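Local atomic coordinates of SusD superfamily protein (Bacteroides vulgatus ATCC 8482, PDB entry 3JQ0), a protein that probably binds sugars or related nutrients at the outer membrane. Residues K238-N249 / L356-C367. Numbering follows the deposited sequence. Where two conformers were deposited one is given.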
loop_
_atom_site.group_PDB
_atom_site.type_symbol
_atom_site.label_atom_id
_atom_site.label_comp_id
_atom_site.label_asym_id
_atom_site.label_seq_id
_atom_site.Cartn_x
_atom_site.Cartn_y
_atom_site.Cartn_z
ATOM N N LYS A 238 1.358 16.710 -6.500
ATOM C CA LYS A 238 1.673 15.433 -7.102
ATOM C C LYS A 238 3.092 15.310 -7.617
ATOM O O LYS A 238 3.718 16.262 -8.028
ATOM C CB LYS A 238 0.712 15.144 -8.267
ATOM C CG LYS A 238 -0.708 14.943 -7.791
ATOM C CD LYS A 238 -1.648 14.667 -8.968
ATOM C CE LYS A 238 -3.047 14.358 -8.508
ATOM N NZ LYS A 238 -3.802 13.559 -9.489
ATOM N N LYS A 239 3.597 14.080 -7.591
ATOM C CA LYS A 239 4.927 13.767 -8.147
ATOM C C LYS A 239 6.028 14.555 -7.458
ATOM O O LYS A 239 7.046 14.889 -8.044
ATOM C CB LYS A 239 4.949 13.932 -9.652
ATOM C CG LYS A 239 4.022 12.926 -10.352
ATOM C CD LYS A 239 4.096 12.843 -11.818
ATOM C CE LYS A 239 3.821 14.143 -12.406
ATOM N NZ LYS A 239 3.756 14.023 -13.937
ATOM N N ASN A 240 5.824 14.785 -6.176
ATOM C CA ASN A 240 6.816 15.397 -5.290
ATOM C C ASN A 240 7.974 14.407 -5.056
ATOM O O ASN A 240 7.946 13.250 -5.493
ATOM C CB ASN A 240 6.164 15.824 -3.991
ATOM C CG ASN A 240 5.525 14.676 -3.280
ATOM O OD1 ASN A 240 6.214 13.752 -2.844
ATOM N ND2 ASN A 240 4.183 14.716 -3.126
ATOM N N LYS A 241 9.015 14.881 -4.408
ATOM C CA LYS A 241 10.257 14.102 -4.296
ATOM C C LYS A 241 10.138 12.890 -3.417
ATOM O O LYS A 241 11.021 12.021 -3.438
ATOM C CB LYS A 241 11.384 14.969 -3.719
ATOM C CG LYS A 241 11.067 15.515 -2.322
ATOM N N GLU A 242 9.056 12.761 -2.653
ATOM C CA GLU A 242 8.848 11.562 -1.892
ATOM C C GLU A 242 8.383 10.406 -2.754
ATOM O O GLU A 242 8.514 9.236 -2.360
ATOM C CB GLU A 242 7.916 11.833 -0.749
ATOM C CG GLU A 242 7.805 10.609 0.169
ATOM C CD GLU A 242 7.582 10.834 1.593
ATOM O OE1 GLU A 242 7.702 12.007 1.987
ATOM O OE2 GLU A 242 7.362 9.828 2.309
HETATM N N MSE A 243 7.800 10.685 -3.902
HETATM C CA MSE A 243 7.272 9.646 -4.753
HETATM C C MSE A 243 8.341 8.930 -5.551
HETATM O O MSE A 243 9.079 9.535 -6.325
HETATM C CB MSE A 243 6.242 10.230 -5.710
HETATM C CG MSE A 243 5.077 10.919 -5.018
HETATM SE SE MSE A 243 4.098 9.698 -3.871
HETATM C CE MSE A 243 3.032 10.956 -2.982
ATOM N N ILE A 244 8.465 7.632 -5.314
ATOM C CA ILE A 244 9.307 6.753 -6.109
ATOM C C ILE A 244 8.471 6.166 -7.253
ATOM O O ILE A 244 8.886 6.248 -8.416
ATOM C CB ILE A 244 9.936 5.628 -5.232
ATOM C CG1 ILE A 244 10.846 6.222 -4.141
ATOM C CG2 ILE A 244 10.664 4.619 -6.129
ATOM C CD1 ILE A 244 11.011 5.258 -2.974
ATOM N N PHE A 245 7.296 5.613 -6.905
ATOM C CA PHE A 245 6.350 5.145 -7.923
ATOM C C PHE A 245 4.976 5.457 -7.391
ATOM O O PHE A 245 4.631 5.094 -6.266
ATOM C CB PHE A 245 6.511 3.662 -8.228
ATOM C CG PHE A 245 5.529 3.148 -9.252
ATOM C CD1 PHE A 245 5.364 3.806 -10.490
ATOM C CD2 PHE A 245 4.757 2.028 -9.028
ATOM C CE1 PHE A 245 4.447 3.363 -11.417
ATOM C CE2 PHE A 245 3.856 1.588 -9.961
ATOM C CZ PHE A 245 3.702 2.231 -11.154
ATOM N N THR A 246 4.220 6.211 -8.168
ATOM C CA THR A 246 2.893 6.664 -7.779
ATOM C C THR A 246 1.924 6.480 -8.945
ATOM O O THR A 246 2.291 6.720 -10.092
ATOM C CB THR A 246 2.984 8.148 -7.299
ATOM O OG1 THR A 246 1.717 8.533 -6.785
ATOM C CG2 THR A 246 3.465 9.121 -8.389
ATOM N N ILE A 247 0.723 6.023 -8.631
ATOM C CA ILE A 247 -0.307 5.803 -9.644
ATOM C C ILE A 247 -0.981 7.137 -9.953
ATOM O O ILE A 247 -1.585 7.758 -9.076
ATOM C CB ILE A 247 -1.373 4.808 -9.187
ATOM C CG1 ILE A 247 -0.795 3.461 -8.839
ATOM C CG2 ILE A 247 -2.496 4.676 -10.207
ATOM C CD1 ILE A 247 -0.118 2.755 -9.893
ATOM N N HIS A 248 -0.853 7.606 -11.196
ATOM C CA HIS A 248 -1.498 8.838 -11.636
ATOM C C HIS A 248 -2.988 8.660 -11.839
ATOM O O HIS A 248 -3.394 7.867 -12.657
ATOM C CB HIS A 248 -0.878 9.336 -12.932
ATOM C CG HIS A 248 -1.577 10.562 -13.467
ATOM N ND1 HIS A 248 -1.498 11.814 -12.887
ATOM C CD2 HIS A 248 -2.530 10.661 -14.404
ATOM C CE1 HIS A 248 -2.240 12.659 -13.575
ATOM N NE2 HIS A 248 -2.921 11.977 -14.459
ATOM N N ASN A 249 -3.775 9.399 -11.049
ATOM C CA ASN A 249 -5.211 9.532 -11.264
ATOM C C ASN A 249 -5.476 10.992 -11.645
ATOM O O ASN A 249 -4.632 11.863 -11.469
ATOM C CB ASN A 249 -5.988 9.109 -10.025
ATOM C CG ASN A 249 -5.645 7.705 -9.586
ATOM O OD1 ASN A 249 -5.857 6.740 -10.339
ATOM N ND2 ASN A 249 -5.104 7.561 -8.373
ATOM N N LEU A 356 -9.498 12.426 -6.750
ATOM C CA LEU A 356 -8.602 12.405 -7.910
ATOM C C LEU A 356 -7.140 12.455 -7.521
ATOM O O LEU A 356 -6.294 12.746 -8.359
ATOM C CB LEU A 356 -8.967 13.557 -8.839
ATOM C CG LEU A 356 -10.387 13.521 -9.393
ATOM C CD1 LEU A 356 -10.646 14.816 -10.257
ATOM C CD2 LEU A 356 -10.656 12.293 -10.217
ATOM N N ASP A 357 -6.834 12.141 -6.254
ATOM C CA ASP A 357 -5.449 12.074 -5.830
ATOM C C ASP A 357 -4.719 10.955 -6.549
ATOM O O ASP A 357 -5.316 9.935 -6.906
ATOM C CB ASP A 357 -5.341 11.764 -4.333
ATOM C CG ASP A 357 -5.823 12.892 -3.485
ATOM O OD1 ASP A 357 -5.241 13.988 -3.567
ATOM O OD2 ASP A 357 -6.770 12.640 -2.696
ATOM N N ASP A 358 -3.410 11.137 -6.723
ATOM C CA ASP A 358 -2.573 10.012 -7.079
ATOM C C ASP A 358 -2.511 9.011 -5.924
ATOM O O ASP A 358 -2.689 9.392 -4.773
ATOM C CB ASP A 358 -1.131 10.469 -7.397
ATOM C CG ASP A 358 -1.003 11.219 -8.715
ATOM O OD1 ASP A 358 -1.995 11.309 -9.482
ATOM O OD2 ASP A 358 0.138 11.693 -8.952
ATOM N N PHE A 359 -2.301 7.737 -6.219
ATOM C CA PHE A 359 -2.197 6.708 -5.199
ATOM C C PHE A 359 -0.767 6.221 -5.098
ATOM O O PHE A 359 -0.263 5.567 -6.008
ATOM C CB PHE A 359 -3.102 5.523 -5.475
ATOM C CG PHE A 359 -3.058 4.483 -4.407
ATOM C CD1 PHE A 359 -3.366 4.827 -3.097
ATOM C CD2 PHE A 359 -2.676 3.198 -4.658
ATOM C CE1 PHE A 359 -3.361 3.901 -2.099
ATOM C CE2 PHE A 359 -2.672 2.253 -3.630
ATOM C CZ PHE A 359 -3.005 2.621 -2.341
ATOM N N PRO A 360 -0.039 6.585 -4.029
ATOM C CA PRO A 360 1.374 6.163 -3.936
ATOM C C PRO A 360 1.498 4.654 -3.807
ATOM O O PRO A 360 0.733 4.032 -3.082
ATOM C CB PRO A 360 1.862 6.854 -2.652
ATOM C CG PRO A 360 0.872 7.948 -2.364
ATOM C CD PRO A 360 -0.446 7.411 -2.873
ATOM N N ILE A 361 2.489 4.099 -4.488
ATOM C CA ILE A 361 2.896 2.688 -4.363
ATOM C C ILE A 361 4.149 2.600 -3.525
ATOM O O ILE A 361 4.224 1.866 -2.526
ATOM C CB ILE A 361 3.038 1.998 -5.736
ATOM C CG1 ILE A 361 1.704 1.989 -6.497
ATOM C CG2 ILE A 361 3.630 0.606 -5.584
ATOM C CD1 ILE A 361 0.631 1.163 -5.869
ATOM N N TYR A 362 5.185 3.321 -3.950
ATOM C CA TYR A 362 6.452 3.408 -3.201
ATOM C C TYR A 362 6.795 4.848 -2.904
ATOM O O TYR A 362 6.976 5.636 -3.856
ATOM C CB TYR A 362 7.603 2.751 -3.948
ATOM C CG TYR A 362 7.509 1.256 -4.152
ATOM C CD1 TYR A 362 7.205 0.399 -3.084
ATOM C CD2 TYR A 362 7.757 0.694 -5.379
ATOM C CE1 TYR A 362 7.212 -0.969 -3.245
ATOM C CE2 TYR A 362 7.758 -0.695 -5.551
ATOM C CZ TYR A 362 7.469 -1.529 -4.474
ATOM O OH TYR A 362 7.505 -2.894 -4.688
ATOM N N ARG A 363 6.925 5.158 -1.615
ATOM C CA ARG A 363 7.319 6.462 -1.095
ATOM C C ARG A 363 8.654 6.403 -0.419
ATOM O O ARG A 363 9.025 5.334 0.119
ATOM C CB ARG A 363 6.240 6.937 0.043
ATOM C CG ARG A 363 4.928 7.311 -0.483
ATOM C CD ARG A 363 4.179 8.138 0.396
ATOM N NE ARG A 363 3.553 7.529 1.555
ATOM C CZ ARG A 363 3.863 7.799 2.809
ATOM N NH1 ARG A 363 4.940 8.468 3.179
ATOM N NH2 ARG A 363 3.042 7.358 3.749
ATOM N N TYR A 364 9.358 7.531 -0.311
ATOM C CA TYR A 364 10.645 7.513 0.344
ATOM C C TYR A 364 10.558 7.069 1.831
ATOM O O TYR A 364 11.468 6.388 2.300
ATOM C CB TYR A 364 11.367 8.838 0.202
ATOM C CG TYR A 364 12.808 8.774 0.628
ATOM C CD1 TYR A 364 13.716 8.030 -0.085
ATOM C CD2 TYR A 364 13.284 9.446 1.738
ATOM C CE1 TYR A 364 15.041 7.959 0.300
ATOM C CE2 TYR A 364 14.607 9.398 2.117
ATOM C CZ TYR A 364 15.488 8.652 1.397
ATOM O OH TYR A 364 16.813 8.544 1.740
ATOM N N ALA A 365 9.486 7.398 2.560
ATOM C CA ALA A 365 9.391 6.896 3.938
ATOM C C ALA A 365 9.393 5.369 3.952
ATOM O O ALA A 365 9.817 4.759 4.934
ATOM C CB ALA A 365 8.166 7.432 4.655
ATOM N N ASP A 366 8.814 4.750 2.912
ATOM C CA ASP A 366 8.778 3.275 2.789
ATOM C C ASP A 366 10.201 2.759 2.612
ATOM O O ASP A 366 10.598 1.810 3.292
ATOM C CB ASP A 366 7.844 2.934 1.599
ATOM C CG ASP A 366 7.425 1.492 1.482
ATOM O OD1 ASP A 366 7.729 0.684 2.383
ATOM O OD2 ASP A 366 6.736 1.214 0.483
ATOM N N CYS A 367 10.983 3.391 1.735
ATOM C CA CYS A 367 12.404 3.051 1.604
ATOM C C CYS A 367 13.062 3.065 2.994
ATOM O O CYS A 367 13.739 2.139 3.377
ATOM C CB CYS A 367 13.057 4.045 0.639
ATOM S SG CYS A 367 14.853 3.890 0.534
HETATM O O HOH W 1 1.952 11.766 -6.866
#
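Phe245 and Tyr362 form a hydrogen-bonded antiparallel pair at the tightly packed middle of this buried two-stranded sheet, where each backbone carbonyl takes two donors. Tyr362 O receives the amides of Ile244 and Phe245, while Phe245 O receives those of Ile361 and Tyr362; Tyr362 N lies 3.0 Å from Phe245 O. The extra residue in each strand turns the chain a corner. Apolar side chains suit this buried bend: Phe245 lies alongside Ile361 with CD2 3.7 Å from Ile361 CB, and the branched Ile247 and Ile361 side chains cross obliquely, with Ile247 CG1 3.7 Å from Ile361 CG1. On the other face, selenomethionine Met243 folds at chi2 (-60°) to rest its selenium and methyl on the ring of Pro360, whose lack of an N-H costs nothing at its non-hydrogen-bonded place opposite Thr246.

Toward helix 364-377, the carboxylate of Glu242 matches both a cation and a helix start. Its OE2 is gripped from opposite faces of the carboxylate, by Arg363 NH1 at 2.9 Å in a salt bridge and by Ala365 N at 3.2 Å. Both residues belong to a wider salt-bridge network, Glu242 OE1 pairing with Arg392 and Arg363 with Glu441 and Glu445.

The other end is more polar and opens to solvent on the side of Lys238 and Lys239, while Asp358 and Asn249 stay buried. Lys238, extended beyond CG, runs over the carboxylate of Asp358; its NZ lies 2.9 Å from Asp358 OD1 and also donates to Leu356 O. Asn249 N reaches that OD1 from the opposite face. A water accepts a hydrogen bond from Lys239 N, donates to Asp358 OD2 and bonds Thr246 OG1, linking the three. The whole is a short antiparallel pair with two classic beta bulges, leading into a helix of the largely helical SusD fold.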